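Local structure of exosome complex component Rrp41 (Archaeoglobus fulgidus, 3M7N) at residues K72-Y77 with R120-I125; A111-E116 with A151-K156; E6-L11 with D180-A185; K10-G15 with G165-Q170. The protein probably degrades RNA from the 3' end as the catalytic component of the archaeal exosome, and may also synthesise heteromeric RNA tails. The protein carries 1 engineered substitution. All blocks are in the same frame, centred on the assembly; numbering follows the deposited sequence.

Interaction 1 of 4, residues K72-Y77 with R120-I125; sequences KAIIRY and RSAIDI
Arg76 and Asp124 leave their neighbouring strands with the same first torsion. Each CG lies beside its own backbone N, anti to the carbonyl carbon (chi1 -55° in Arg76). The two side chains therefore run alongside each other. Arg76 then bends at chi3 (-96°), which turns NE back to Asp124 OD2 at 2.9 Å. This is a salt bridge, but its hydrogen bond is weak and bent. The guanidinium and carboxylate planes stand 70° apart, so the two groups do not pair flat. Each has a further charged partner: Glu61 for Arg76 NH1 and Arg60 for Asp124 OD1. A methionine in place of Arg76 would probably leave Asp124 OD2 without this mate and take one cationic partner from Glu61. The backbones form a parallel ladder. Ile74 N donates to Ser121 O (3.0 Å), and Ile123 N to Ile74 O (3.0 Å). Arg76 N donates to Ile123 O (3.2 Å), and Ile125 N to Arg76 O (2.8 Å). Ahead of the ladder, a water lies between Lys72 O and Ser121 O. On the face of Ile75, Tyr77, Ile123 and Ile125 the contacts across the strands are apolar. Ile75 CD1 lies beside Ile123 CB at 4.0 Å, and Ile75 CG2 meets Ile125 CD1 at 3.9 Å. Ile125 CG2 comes to 3.6 Å from Tyr77 CD1. Helices 96-110 and 136-150 cover this face; Tyr77 touches both. Helix 96-110 links the two parallel strands in a beta-alpha-beta crossover. Strand 74-81 is outermost in this chain's sheet, while strand 122-129 has strand 50-60 on its other side.

Interaction 2 of 4, residues A111-E116 with A151-K156; sequences AVIMKE and AGVPMK
A single beta bridge, Ile113 with Met155, joins the loops that follow helices 96-110 and 136-150. Two backbone bonds frame it. Lys156 N donates to Val112 O at 2.9 Å, and Met114 N donates to Pro154 O at 3.0 Å. The second is nearly straight, but its donor sits above the carbonyl plane and not on a lone pair. The CB of Ile113 leaves the backbone pointing away from 151-156, yet its CG1 branch still packs against that segment. With CG1 beside the backbone N (chi1 -72°), that branch lies 3.9 Å from Met155 CG and 4.1 Å from Val153 CG2. Leu148 of helix 136-150 also packs on Ile113, Val153 and Met155. An alanine at Ile113 would remove CG1 and is likely to open a gap between Met155, Val153 and Leu148. Met155 bends at chi3 (77°), which sets its CE 3.6 Å from Val112 CG1. Met114 crosses Pro154 at about a right angle, SD to CB 4.0 Å. The extended Lys156 reaches back to Ala111 O. That direct bond from NZ is weak, and a water bridges the same two atoms. Leu232 of the neighbouring exosome exonuclease 2 chain touches Ala111 and Val112. Met114 centres an inverse gamma turn. Gly152 ends helix 136-150 in a Schellman motif. The arrangement is an isolated beta bridge between the loops that follow two helices.

Interaction 3 of 4, residues E6-L11 with D180-A185; sequences EKPEKL and DNFGEA. With nucleotides of chain L.
Phe182 is gripped over one ring face by the backbone and side chains of Lys7 and Pro8. Lys7 CA stands 3.8 Å from the ring centroid and Pro8 CD 3.7 Å, both as CH-pi contacts. The proline ring crosses the phenyl group at about a right angle. Its CD is 3.4 Å from Phe182 CD1. Lys7 CG lies anti to the backbone N (chi1 170°), and the extended chain slides along the ring in the opposite sense, with CB 3.5 Å from Phe182 CE2. Asn181 CB covers part of the opposite face. Further along, Leu11 CD1 packs near Phe182 O at 3.8 Å, where helix 177-182 ends.

The outer part is looser. Lys7 is exposed, and its NZ stays 6.5 Å from Glu184 OE2, too far for an ion pair. Pro8 also touches a crystal neighbour, which may influence this end of the chain. On the helix itself, Asp180 OD2 accepts a hydrogen bond from O2' of nucleotide C5 of the bound RNA (3.1 Å).

No hydrogen bond crosses between the two protein segments. The chemistry implies that CH-pi and apolar packing attach the N-terminal segment to the helix, while the polar Asp180 contact engages a ribose hydroxyl, a group that DNA lacks.

Interaction 4 of 4, residues K10-G15 with G165-Q170; sequences KLIVDG and GKADGQ
Ile12 and Leu11 supply the apolar part of this contact, meeting Ala167 and Gln170 at the tip of a beta hairpin. Ile12 keeps CG1 beside its backbone N (chi1 -60°) and extends beyond it, which carries CD1 forward to the turn. There CD1 lies 4.2 Å from Ala167 CB, 3.5 Å from Ala167 O and 3.7 Å from Gln170 CG. It crosses the Gln170 side chain at about a right angle. Leu11 CD1 also meets Ala167 CB, at 4.1 Å. Ile12 also touches Val172 of strand 170-173.

The polar part rests on Asp168. Across the segments, Ile12 N donates to Asp168 OD1 at 2.7 Å, though the carboxylate is modelled too close to a neighbouring carbonyl, so its exact position is doubtful.

Backbone bonds within the turn hold its shape. Ala167 N donates to Gln170 O at 2.7 Å, and Gln170 N to Ala167 O at 2.6 Å. Glu184 OE1 accepts a further bond from Gly169 N. Residues Ala167 to Gln170 form the turn, and the arrangement is that of a beta hairpin with a two-residue type I' turn, strands 158-167 and 170-173, with the N-terminal segment lying against its tip.

Overall arrangement
From the N terminus, residues 6-15 first meet the second half of the chain. Interaction 3 closes a long loop to the end of helix 177-182. Interaction 4 starts from the same segment, shares Lys10 and Leu11, and reaches the hairpin of strands 158-167 and 170-173. The two touch through Glu184, which bonds to Lys166 and Gly169. Interactions 1 and 2 are both nested inside these loops and lie on the opposite side of the chain's centre, their centres about 39 to 42 Å away. They cross along the chain and touch through Ala73 with Lys115 and Ile75 with Ile113, joining the parallel strand pair to the loops after helices 96-110 and 136-150.

Interaction 1 of 4, residues K72-Y77 with R120-I125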
loop_
_atom_site.group_PDB
_atom_site.type_symbol
_atom_site.label_atom_id
_atom_site.label_comp_id
_atom_site.label_asym_id
_atom_site.label_seq_id
_atom_site.Cartn_x
_atom_site.Cartn_y
_atom_site.Cartn_z
ATOM N N LYS E 72 22.151 -1.341 -12.896
ATOM C CA LYS E 72 22.150 0.111 -13.069
ATOM C C LYS E 72 21.272 0.822 -12.043
ATOM O O LYS E 72 20.424 0.208 -11.413
ATOM C CB LYS E 72 21.659 0.478 -14.474
ATOM C CG LYS E 72 20.162 0.237 -14.678
ATOM C CD LYS E 72 19.651 0.792 -16.007
ATOM C CE LYS E 72 19.355 -0.308 -17.007
ATOM N NZ LYS E 72 18.144 -1.100 -16.642
ATOM N N ALA E 73 21.466 2.133 -11.911
ATOM C CA ALA E 73 20.656 2.950 -11.010
ATOM C C ALA E 73 19.252 3.136 -11.556
ATOM O O ALA E 73 19.032 3.009 -12.755
ATOM C CB ALA E 73 21.308 4.299 -10.799
ATOM N N ILE E 74 18.302 3.440 -10.681
ATOM C CA ILE E 74 16.987 3.816 -11.151
ATOM C C ILE E 74 16.843 5.296 -10.959
ATOM O O ILE E 74 17.500 5.872 -10.100
ATOM C CB ILE E 74 15.854 3.125 -10.386
ATOM C CG1 ILE E 74 15.988 3.407 -8.890
ATOM C CG2 ILE E 74 15.858 1.634 -10.677
ATOM C CD1 ILE E 74 14.835 2.883 -8.070
ATOM N N ILE E 75 15.979 5.902 -11.769
ATOM C CA ILE E 75 15.724 7.329 -11.693
ATOM C C ILE E 75 14.278 7.576 -11.321
ATOM O O ILE E 75 13.378 6.948 -11.855
ATOM C CB ILE E 75 15.966 8.030 -13.051
ATOM C CG1 ILE E 75 17.339 7.666 -13.612
ATOM C CG2 ILE E 75 15.786 9.530 -12.900
ATOM C CD1 ILE E 75 18.463 8.096 -12.739
ATOM N N ARG E 76 14.053 8.510 -10.411
ATOM C CA ARG E 76 12.697 8.875 -10.078
ATOM C C ARG E 76 12.583 10.375 -10.218
ATOM O O ARG E 76 13.534 11.111 -9.967
ATOM C CB ARG E 76 12.329 8.367 -8.678
ATOM C CG ARG E 76 12.572 6.853 -8.564
ATOM C CD ARG E 76 12.040 6.251 -7.304
ATOM N NE ARG E 76 13.089 6.144 -6.302
ATOM C CZ ARG E 76 12.898 5.685 -5.074
ATOM N NH1 ARG E 76 13.917 5.625 -4.232
ATOM N NH2 ARG E 76 11.687 5.286 -4.696
ATOM N N TYR E 77 11.434 10.826 -10.675
ATOM C CA TYR E 77 11.265 12.228 -10.902
ATOM C C TYR E 77 9.847 12.468 -10.513
ATOM O O TYR E 77 8.949 11.773 -10.961
ATOM C CB TYR E 77 11.507 12.559 -12.385
ATOM C CG TYR E 77 11.386 14.011 -12.771
ATOM C CD1 TYR E 77 12.509 14.744 -13.163
ATOM C CD2 TYR E 77 10.157 14.647 -12.779
ATOM C CE1 TYR E 77 12.411 16.081 -13.531
ATOM C CE2 TYR E 77 10.047 15.969 -13.146
ATOM C CZ TYR E 77 11.183 16.683 -13.534
ATOM O OH TYR E 77 11.071 18.006 -13.916
ATOM N N ARG E 120 22.209 -0.746 -8.251
ATOM C CA ARG E 120 21.498 -0.910 -6.990
ATOM C C ARG E 120 21.394 0.402 -6.245
ATOM O O ARG E 120 21.369 0.408 -5.019
ATOM C CB ARG E 120 22.200 -1.937 -6.091
ATOM C CG ARG E 120 22.548 -3.251 -6.778
ATOM C CD ARG E 120 23.356 -4.161 -5.858
ATOM N NE ARG E 120 24.496 -3.463 -5.261
ATOM C CZ ARG E 120 25.719 -3.420 -5.792
ATOM N NH1 ARG E 120 26.694 -2.757 -5.178
ATOM N NH2 ARG E 120 25.972 -4.038 -6.941
ATOM N N SER E 121 21.347 1.512 -6.978
ATOM C CA SER E 121 21.150 2.818 -6.358
ATOM C C SER E 121 19.898 3.512 -6.860
ATOM O O SER E 121 19.264 3.081 -7.822
ATOM C CB SER E 121 22.364 3.723 -6.576
ATOM O OG SER E 121 23.319 3.551 -5.539
ATOM N N ALA E 122 19.529 4.586 -6.183
ATOM C CA ALA E 122 18.488 5.447 -6.699
ATOM C C ALA E 122 19.019 6.865 -6.779
ATOM O O ALA E 122 19.758 7.318 -5.895
ATOM C CB ALA E 122 17.249 5.388 -5.839
ATOM N N ILE E 123 18.665 7.547 -7.862
ATOM C CA ILE E 123 18.858 8.972 -7.958
ATOM C C ILE E 123 17.487 9.587 -8.061
ATOM O O ILE E 123 16.775 9.360 -9.044
ATOM C CB ILE E 123 19.698 9.340 -9.195
ATOM C CG1 ILE E 123 21.137 8.854 -9.003
ATOM C CG2 ILE E 123 19.643 10.846 -9.455
ATOM C CD1 ILE E 123 21.903 8.709 -10.295
ATOM N N ASP E 124 17.115 10.362 -7.051
ATOM C CA ASP E 124 15.767 10.900 -6.932
ATOM C C ASP E 124 15.703 12.391 -7.274
ATOM O O ASP E 124 16.540 13.181 -6.832
ATOM C CB ASP E 124 15.235 10.679 -5.506
ATOM C CG ASP E 124 15.093 9.204 -5.148
ATOM O OD1 ASP E 124 15.162 8.881 -3.943
ATOM O OD2 ASP E 124 14.920 8.366 -6.068
ATOM N N ILE E 125 14.689 12.771 -8.043
ATOM C CA ILE E 125 14.543 14.139 -8.504
ATOM C C ILE E 125 13.158 14.665 -8.181
ATOM O O ILE E 125 12.132 14.107 -8.608
ATOM C CB ILE E 125 14.802 14.240 -10.018
ATOM C CG1 ILE E 125 16.168 13.636 -10.341
ATOM C CG2 ILE E 125 14.741 15.690 -10.473
ATOM C CD1 ILE E 125 16.349 13.280 -11.798
HETATM O O HOH W 1 19.267 0.419 -8.717
#

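Interaction 2 of 4, residues A111-E116 with A151-K156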
loop_
_atom_site.group_PDB
_atom_site.type_symbol
_atom_site.label_atom_id
_atom_site.label_comp_id
_atom_site.label_asym_id
_atom_site.label_seq_id
_atom_site.Cartn_x
_atom_site.Cartn_y
_atom_site.Cartn_z
ATOM N N ALA E 111 17.462 8.922 -20.329
ATOM C CA ALA E 111 18.175 8.983 -21.603
ATOM C C ALA E 111 19.573 9.618 -21.504
ATOM O O ALA E 111 20.321 9.624 -22.479
ATOM C CB ALA E 111 17.310 9.745 -22.629
ATOM N N VAL E 112 19.934 10.135 -20.332
ATOM C CA VAL E 112 21.095 11.000 -20.233
ATOM C C VAL E 112 22.003 10.786 -19.006
ATOM O O VAL E 112 23.221 10.925 -19.094
ATOM C CB VAL E 112 20.636 12.463 -20.345
ATOM C CG1 VAL E 112 21.578 13.385 -19.634
ATOM C CG2 VAL E 112 20.493 12.847 -21.816
ATOM N N ILE E 113 21.413 10.462 -17.865
ATOM C CA ILE E 113 22.198 10.131 -16.681
ATOM C C ILE E 113 22.954 8.832 -16.915
ATOM O O ILE E 113 22.395 7.870 -17.428
ATOM C CB ILE E 113 21.291 9.990 -15.425
ATOM C CG1 ILE E 113 20.786 11.368 -14.985
ATOM C CG2 ILE E 113 22.031 9.279 -14.308
ATOM C CD1 ILE E 113 19.541 11.342 -14.105
ATOM N N MET E 114 24.235 8.806 -16.569
ATOM C CA MET E 114 25.006 7.567 -16.665
ATOM C C MET E 114 24.664 6.631 -15.494
ATOM O O MET E 114 25.430 6.484 -14.542
ATOM C CB MET E 114 26.509 7.857 -16.738
ATOM C CG MET E 114 26.903 8.748 -17.909
ATOM S SD MET E 114 28.668 9.116 -17.932
ATOM C CE MET E 114 29.359 7.482 -18.217
ATOM N N LYS E 115 23.503 6.000 -15.570
ATOM C CA LYS E 115 23.022 5.204 -14.449
ATOM C C LYS E 115 23.822 3.913 -14.218
ATOM O O LYS E 115 23.889 3.415 -13.093
ATOM C CB LYS E 115 21.521 4.949 -14.562
ATOM C CG LYS E 115 21.053 4.592 -15.950
ATOM C CD LYS E 115 19.682 5.163 -16.184
ATOM C CE LYS E 115 18.951 4.430 -17.295
ATOM N NZ LYS E 115 17.501 4.805 -17.222
ATOM N N GLU E 116 24.461 3.399 -15.261
ATOM C CA GLU E 116 25.309 2.213 -15.107
ATOM C C GLU E 116 26.388 2.361 -14.032
ATOM O O GLU E 116 26.967 1.377 -13.572
ATOM C CB GLU E 116 25.979 1.848 -16.431
ATOM C CG GLU E 116 25.029 1.286 -17.470
ATOM C CD GLU E 116 24.107 2.342 -18.045
ATOM O OE1 GLU E 116 22.935 1.998 -18.345
ATOM O OE2 GLU E 116 24.558 3.512 -18.186
ATOM N N ALA E 151 24.561 18.576 -8.237
ATOM C CA ALA E 151 24.832 17.377 -7.437
ATOM C C ALA E 151 25.912 16.505 -8.060
ATOM O O ALA E 151 26.224 15.436 -7.556
ATOM C CB ALA E 151 23.541 16.562 -7.220
ATOM N N GLY E 152 26.480 16.952 -9.169
ATOM C CA GLY E 152 27.596 16.233 -9.761
ATOM C C GLY E 152 27.274 14.838 -10.269
ATOM O O GLY E 152 28.152 13.988 -10.334
ATOM N N VAL E 153 26.028 14.568 -10.644
ATOM C CA VAL E 153 25.765 13.243 -11.189
ATOM C C VAL E 153 26.100 13.198 -12.678
ATOM O O VAL E 153 25.608 14.007 -13.462
ATOM C CB VAL E 153 24.345 12.726 -10.863
ATOM C CG1 VAL E 153 23.643 13.672 -9.921
ATOM C CG2 VAL E 153 23.538 12.460 -12.115
ATOM N N PRO E 154 26.975 12.266 -13.054
ATOM C CA PRO E 154 27.511 12.145 -14.413
ATOM C C PRO E 154 26.400 12.044 -15.454
ATOM O O PRO E 154 25.445 11.282 -15.277
ATOM C CB PRO E 154 28.332 10.852 -14.350
ATOM C CG PRO E 154 28.730 10.738 -12.914
ATOM C CD PRO E 154 27.537 11.256 -12.144
ATOM N N MET E 155 26.528 12.820 -16.525
ATOM C CA MET E 155 25.500 12.898 -17.564
ATOM C C MET E 155 26.152 13.020 -18.937
ATOM O O MET E 155 27.290 13.494 -19.050
ATOM C CB MET E 155 24.578 14.103 -17.323
ATOM C CG MET E 155 23.468 13.874 -16.300
ATOM S SD MET E 155 22.710 15.408 -15.688
ATOM C CE MET E 155 21.645 15.910 -17.035
ATOM N N LYS E 156 25.442 12.578 -19.975
ATOM C CA LYS E 156 25.932 12.699 -21.345
ATOM C C LYS E 156 26.069 14.174 -21.715
ATOM O O LYS E 156 26.954 14.561 -22.456
ATOM C CB LYS E 156 24.967 12.026 -22.322
ATOM C CG LYS E 156 25.123 10.524 -22.429
ATOM C CD LYS E 156 23.965 9.913 -23.215
ATOM C CE LYS E 156 23.980 8.389 -23.145
ATOM N NZ LYS E 156 22.835 7.765 -23.878
HETATM O O HOH W 2 20.090 7.591 -23.890
#

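Interaction 3 of 4, residues E6-L11 with D180-A185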
loop_
_atom_site.group_PDB
_atom_site.type_symbol
_atom_site.label_atom_id
_atom_site.label_comp_id
_atom_site.label_asym_id
_atom_site.label_seq_id
_atom_site.Cartn_x
_atom_site.Cartn_y
_atom_site.Cartn_z
ATOM N N GLU E 6 -10.955 35.272 -19.430
ATOM C CA GLU E 6 -11.665 36.024 -20.463
ATOM C C GLU E 6 -10.849 36.141 -21.759
ATOM O O GLU E 6 -9.812 36.813 -21.797
ATOM C CB GLU E 6 -12.077 37.406 -19.940
ATOM C CG GLU E 6 -10.962 38.172 -19.226
ATOM C CD GLU E 6 -11.422 39.523 -18.692
ATOM O OE1 GLU E 6 -11.292 40.526 -19.427
ATOM O OE2 GLU E 6 -11.907 39.586 -17.538
ATOM N N LYS E 7 -11.337 35.489 -22.814
ATOM C CA LYS E 7 -10.616 35.356 -24.086
ATOM C C LYS E 7 -10.250 36.684 -24.764
ATOM O O LYS E 7 -11.125 37.412 -25.237
ATOM C CB LYS E 7 -11.396 34.459 -25.059
ATOM C CG LYS E 7 -10.832 34.457 -26.479
ATOM C CD LYS E 7 -11.137 33.161 -27.225
ATOM C CE LYS E 7 -10.469 33.161 -28.604
ATOM N NZ LYS E 7 -10.591 31.851 -29.316
ATOM N N PRO E 8 -8.940 36.977 -24.831
ATOM C CA PRO E 8 -8.317 38.197 -25.368
ATOM C C PRO E 8 -8.813 38.621 -26.748
ATOM O O PRO E 8 -8.581 39.766 -27.134
ATOM C CB PRO E 8 -6.834 37.816 -25.455
ATOM C CG PRO E 8 -6.649 36.832 -24.361
ATOM C CD PRO E 8 -7.931 36.039 -24.304
ATOM N N GLU E 9 -9.464 37.722 -27.478
ATOM C CA GLU E 9 -9.930 38.025 -28.833
ATOM C C GLU E 9 -8.784 38.139 -29.833
ATOM O O GLU E 9 -8.888 37.654 -30.961
ATOM C CB GLU E 9 -10.768 39.308 -28.869
ATOM N N LYS E 10 -7.690 38.775 -29.424
ATOM C CA LYS E 10 -6.582 38.989 -30.343
ATOM C C LYS E 10 -5.385 38.068 -30.136
ATOM O O LYS E 10 -5.145 37.197 -30.961
ATOM C CB LYS E 10 -6.141 40.443 -30.347
ATOM C CG LYS E 10 -5.348 40.798 -31.583
ATOM C CD LYS E 10 -6.152 40.561 -32.856
ATOM C CE LYS E 10 -5.357 41.030 -34.071
ATOM N NZ LYS E 10 -6.112 40.879 -35.337
ATOM N N LEU E 11 -4.641 38.253 -29.049
ATOM C CA LEU E 11 -3.382 37.504 -28.803
ATOM C C LEU E 11 -2.146 38.088 -29.492
ATOM O O LEU E 11 -1.108 38.270 -28.859
ATOM C CB LEU E 11 -3.485 36.000 -29.120
ATOM C CG LEU E 11 -4.356 35.109 -28.230
ATOM C CD1 LEU E 11 -4.205 33.634 -28.614
ATOM C CD2 LEU E 11 -4.031 35.304 -26.766
ATOM N N ASP E 180 -1.462 29.832 -24.248
ATOM C CA ASP E 180 -1.771 28.438 -23.984
ATOM C C ASP E 180 -3.273 28.191 -23.993
ATOM O O ASP E 180 -3.753 27.316 -24.707
ATOM C CB ASP E 180 -1.206 28.024 -22.631
ATOM C CG ASP E 180 -0.852 26.566 -22.581
ATOM O OD1 ASP E 180 -0.287 26.077 -23.578
ATOM O OD2 ASP E 180 -1.121 25.913 -21.554
ATOM N N ASN E 181 -4.009 28.966 -23.198
ATOM C CA ASN E 181 -5.446 28.762 -23.046
ATOM C C ASN E 181 -6.235 29.048 -24.313
ATOM O O ASN E 181 -7.188 28.341 -24.614
ATOM C CB ASN E 181 -6.014 29.625 -21.923
ATOM C CG ASN E 181 -5.491 29.237 -20.549
ATOM O OD1 ASN E 181 -4.901 28.168 -20.359
ATOM N ND2 ASN E 181 -5.711 30.113 -19.575
ATOM N N PHE E 182 -5.849 30.079 -25.057
ATOM C CA PHE E 182 -6.650 30.513 -26.201
ATOM C C PHE E 182 -5.981 30.334 -27.566
ATOM O O PHE E 182 -6.584 30.646 -28.596
ATOM C CB PHE E 182 -7.089 31.964 -26.006
ATOM C CG PHE E 182 -7.737 32.211 -24.688
ATOM C CD1 PHE E 182 -7.034 32.815 -23.660
ATOM C CD2 PHE E 182 -9.039 31.801 -24.455
ATOM C CE1 PHE E 182 -7.623 33.031 -22.429
ATOM C CE2 PHE E 182 -9.637 32.011 -23.226
ATOM C CZ PHE E 182 -8.924 32.631 -22.210
ATOM N N GLY E 183 -4.743 29.834 -27.564
ATOM C CA GLY E 183 -3.994 29.579 -28.786
ATOM C C GLY E 183 -4.467 28.346 -29.545
ATOM O O GLY E 183 -5.528 27.794 -29.263
ATOM N N GLU E 184 -3.678 27.902 -30.513
ATOM C CA GLU E 184 -4.100 26.806 -31.369
ATOM C C GLU E 184 -3.285 25.538 -31.125
ATOM O O GLU E 184 -3.657 24.449 -31.581
ATOM C CB GLU E 184 -3.990 27.210 -32.842
ATOM C CG GLU E 184 -5.044 28.200 -33.315
ATOM C CD GLU E 184 -4.535 29.631 -33.349
ATOM O OE1 GLU E 184 -3.468 29.882 -33.954
ATOM O OE2 GLU E 184 -5.204 30.513 -32.769
ATOM N N ALA E 185 -2.169 25.677 -30.419
ATOM C CA ALA E 185 -1.297 24.540 -30.202
ATOM C C ALA E 185 -0.261 24.801 -29.112
ATOM O O ALA E 185 0.095 25.936 -28.843
ATOM C CB ALA E 185 -0.628 24.143 -31.506
ATOM P P C L 5 -4.152 18.176 -19.925
ATOM O OP1 C L 5 -3.075 17.566 -20.728
ATOM O OP2 C L 5 -4.365 17.758 -18.517
ATOM O "O5'" C L 5 -3.970 19.768 -19.906
ATOM C "C5'" C L 5 -3.501 20.486 -21.030
ATOM C "C4'" C L 5 -3.843 21.954 -20.876
ATOM O "O4'" C L 5 -5.229 22.078 -20.468
ATOM C "C3'" C L 5 -3.104 22.707 -19.780
ATOM O "O3'" C L 5 -1.792 23.036 -20.184
ATOM C "C2'" C L 5 -4.000 23.937 -19.692
ATOM O "O2'" C L 5 -3.919 24.789 -20.825
ATOM C "C1'" C L 5 -5.359 23.239 -19.662
ATOM N N1 C L 5 -5.762 22.845 -18.287
ATOM C C2 C L 5 -5.983 23.850 -17.340
ATOM O O2 C L 5 -5.838 25.029 -17.688
ATOM N N3 C L 5 -6.349 23.496 -16.079
ATOM C C4 C L 5 -6.491 22.203 -15.754
ATOM N N4 C L 5 -6.856 21.898 -14.502
ATOM C C5 C L 5 -6.264 21.168 -16.710
ATOM C C6 C L 5 -5.906 21.529 -17.948
#

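Interaction 4 of 4, residues K10-G15 with G165-Q170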
loop_
_atom_site.group_PDB
_atom_site.type_symbol
_atom_site.label_atom_id
_atom_site.label_comp_id
_atom_site.label_asym_id
_atom_site.label_seq_id
_atom_site.Cartn_x
_atom_site.Cartn_y
_atom_site.Cartn_z
ATOM N N LYS E 10 -7.690 38.775 -29.424
ATOM C CA LYS E 10 -6.582 38.989 -30.343
ATOM C C LYS E 10 -5.385 38.068 -30.136
ATOM O O LYS E 10 -5.145 37.197 -30.961
ATOM C CB LYS E 10 -6.141 40.443 -30.347
ATOM C CG LYS E 10 -5.348 40.798 -31.583
ATOM C CD LYS E 10 -6.152 40.561 -32.856
ATOM C CE LYS E 10 -5.357 41.030 -34.071
ATOM N NZ LYS E 10 -6.112 40.879 -35.337
ATOM N N LEU E 11 -4.641 38.253 -29.049
ATOM C CA LEU E 11 -3.382 37.504 -28.803
ATOM C C LEU E 11 -2.146 38.088 -29.492
ATOM O O LEU E 11 -1.108 38.270 -28.859
ATOM C CB LEU E 11 -3.485 36.000 -29.120
ATOM C CG LEU E 11 -4.356 35.109 -28.230
ATOM C CD1 LEU E 11 -4.205 33.634 -28.614
ATOM C CD2 LEU E 11 -4.031 35.304 -26.766
ATOM N N ILE E 12 -2.235 38.358 -30.787
ATOM C CA ILE E 12 -1.147 39.072 -31.451
ATOM C C ILE E 12 -1.622 40.367 -32.105
ATOM O O ILE E 12 -2.523 40.350 -32.943
ATOM C CB ILE E 12 -0.398 38.193 -32.463
ATOM C CG1 ILE E 12 0.203 36.975 -31.757
ATOM C CG2 ILE E 12 0.724 38.993 -33.117
ATOM C CD1 ILE E 12 1.014 36.068 -32.666
ATOM N N VAL E 13 -1.022 41.487 -31.700
ATOM C CA VAL E 13 -1.354 42.796 -32.276
ATOM C C VAL E 13 -0.095 43.529 -32.726
ATOM O O VAL E 13 0.833 43.722 -31.944
ATOM C CB VAL E 13 -2.109 43.706 -31.281
ATOM C CG1 VAL E 13 -3.364 43.031 -30.787
ATOM C CG2 VAL E 13 -1.210 44.086 -30.107
ATOM N N ASP E 14 -0.067 43.939 -33.989
ATOM C CA ASP E 14 1.086 44.646 -34.520
ATOM C C ASP E 14 2.368 43.866 -34.245
ATOM O O ASP E 14 3.390 44.426 -33.841
ATOM C CB ASP E 14 1.169 46.063 -33.934
ATOM C CG ASP E 14 -0.015 46.941 -34.344
ATOM O OD1 ASP E 14 -0.483 47.744 -33.501
ATOM O OD2 ASP E 14 -0.481 46.819 -35.501
ATOM N N GLY E 15 2.305 42.561 -34.471
ATOM C CA GLY E 15 3.468 41.708 -34.327
ATOM C C GLY E 15 3.921 41.615 -32.892
ATOM O O GLY E 15 5.018 41.128 -32.608
ATOM N N GLY E 165 4.393 27.605 -28.889
ATOM C CA GLY E 165 2.951 27.690 -29.002
ATOM C C GLY E 165 2.550 28.109 -30.401
ATOM O O GLY E 165 3.382 28.293 -31.282
ATOM N N LYS E 166 1.254 28.245 -30.608
ATOM C CA LYS E 166 0.755 28.749 -31.860
ATOM C C LYS E 166 -0.405 29.673 -31.540
ATOM O O LYS E 166 -1.375 29.266 -30.901
ATOM C CB LYS E 166 0.323 27.614 -32.788
ATOM C CG LYS E 166 -0.230 28.112 -34.128
ATOM C CD LYS E 166 -0.536 26.964 -35.069
ATOM C CE LYS E 166 -1.619 27.303 -36.064
ATOM N NZ LYS E 166 -1.888 26.097 -36.896
ATOM N N ALA E 167 -0.282 30.925 -31.970
ATOM C CA ALA E 167 -1.252 31.958 -31.643
ATOM C C ALA E 167 -1.618 32.771 -32.881
ATOM O O ALA E 167 -0.743 33.217 -33.627
ATOM C CB ALA E 167 -0.704 32.853 -30.549
ATOM N N ASP E 168 -2.919 32.937 -33.109
ATOM C CA ASP E 168 -3.411 33.650 -34.288
ATOM C C ASP E 168 -2.724 33.159 -35.535
ATOM O O ASP E 168 -2.447 33.940 -36.435
ATOM C CB ASP E 168 -3.155 35.143 -34.171
ATOM C CG ASP E 168 -3.951 35.787 -33.057
ATOM O OD1 ASP E 168 -3.556 36.890 -32.629
ATOM O OD2 ASP E 168 -4.965 35.206 -32.613
ATOM N N GLY E 169 -2.428 31.870 -35.584
ATOM C CA GLY E 169 -1.844 31.288 -36.773
ATOM C C GLY E 169 -0.337 31.398 -36.775
ATOM O O GLY E 169 0.325 30.898 -37.676
ATOM N N GLN E 170 0.213 32.048 -35.764
ATOM C CA GLN E 170 1.652 32.285 -35.732
ATOM C C GLN E 170 2.348 31.459 -34.650
ATOM O O GLN E 170 1.873 31.385 -33.520
ATOM C CB GLN E 170 1.923 33.776 -35.519
ATOM C CG GLN E 170 3.272 34.077 -34.862
ATOM C CD GLN E 170 4.372 34.412 -35.866
ATOM O OE1 GLN E 170 5.216 33.564 -36.204
ATOM N NE2 GLN E 170 4.370 35.657 -36.343
#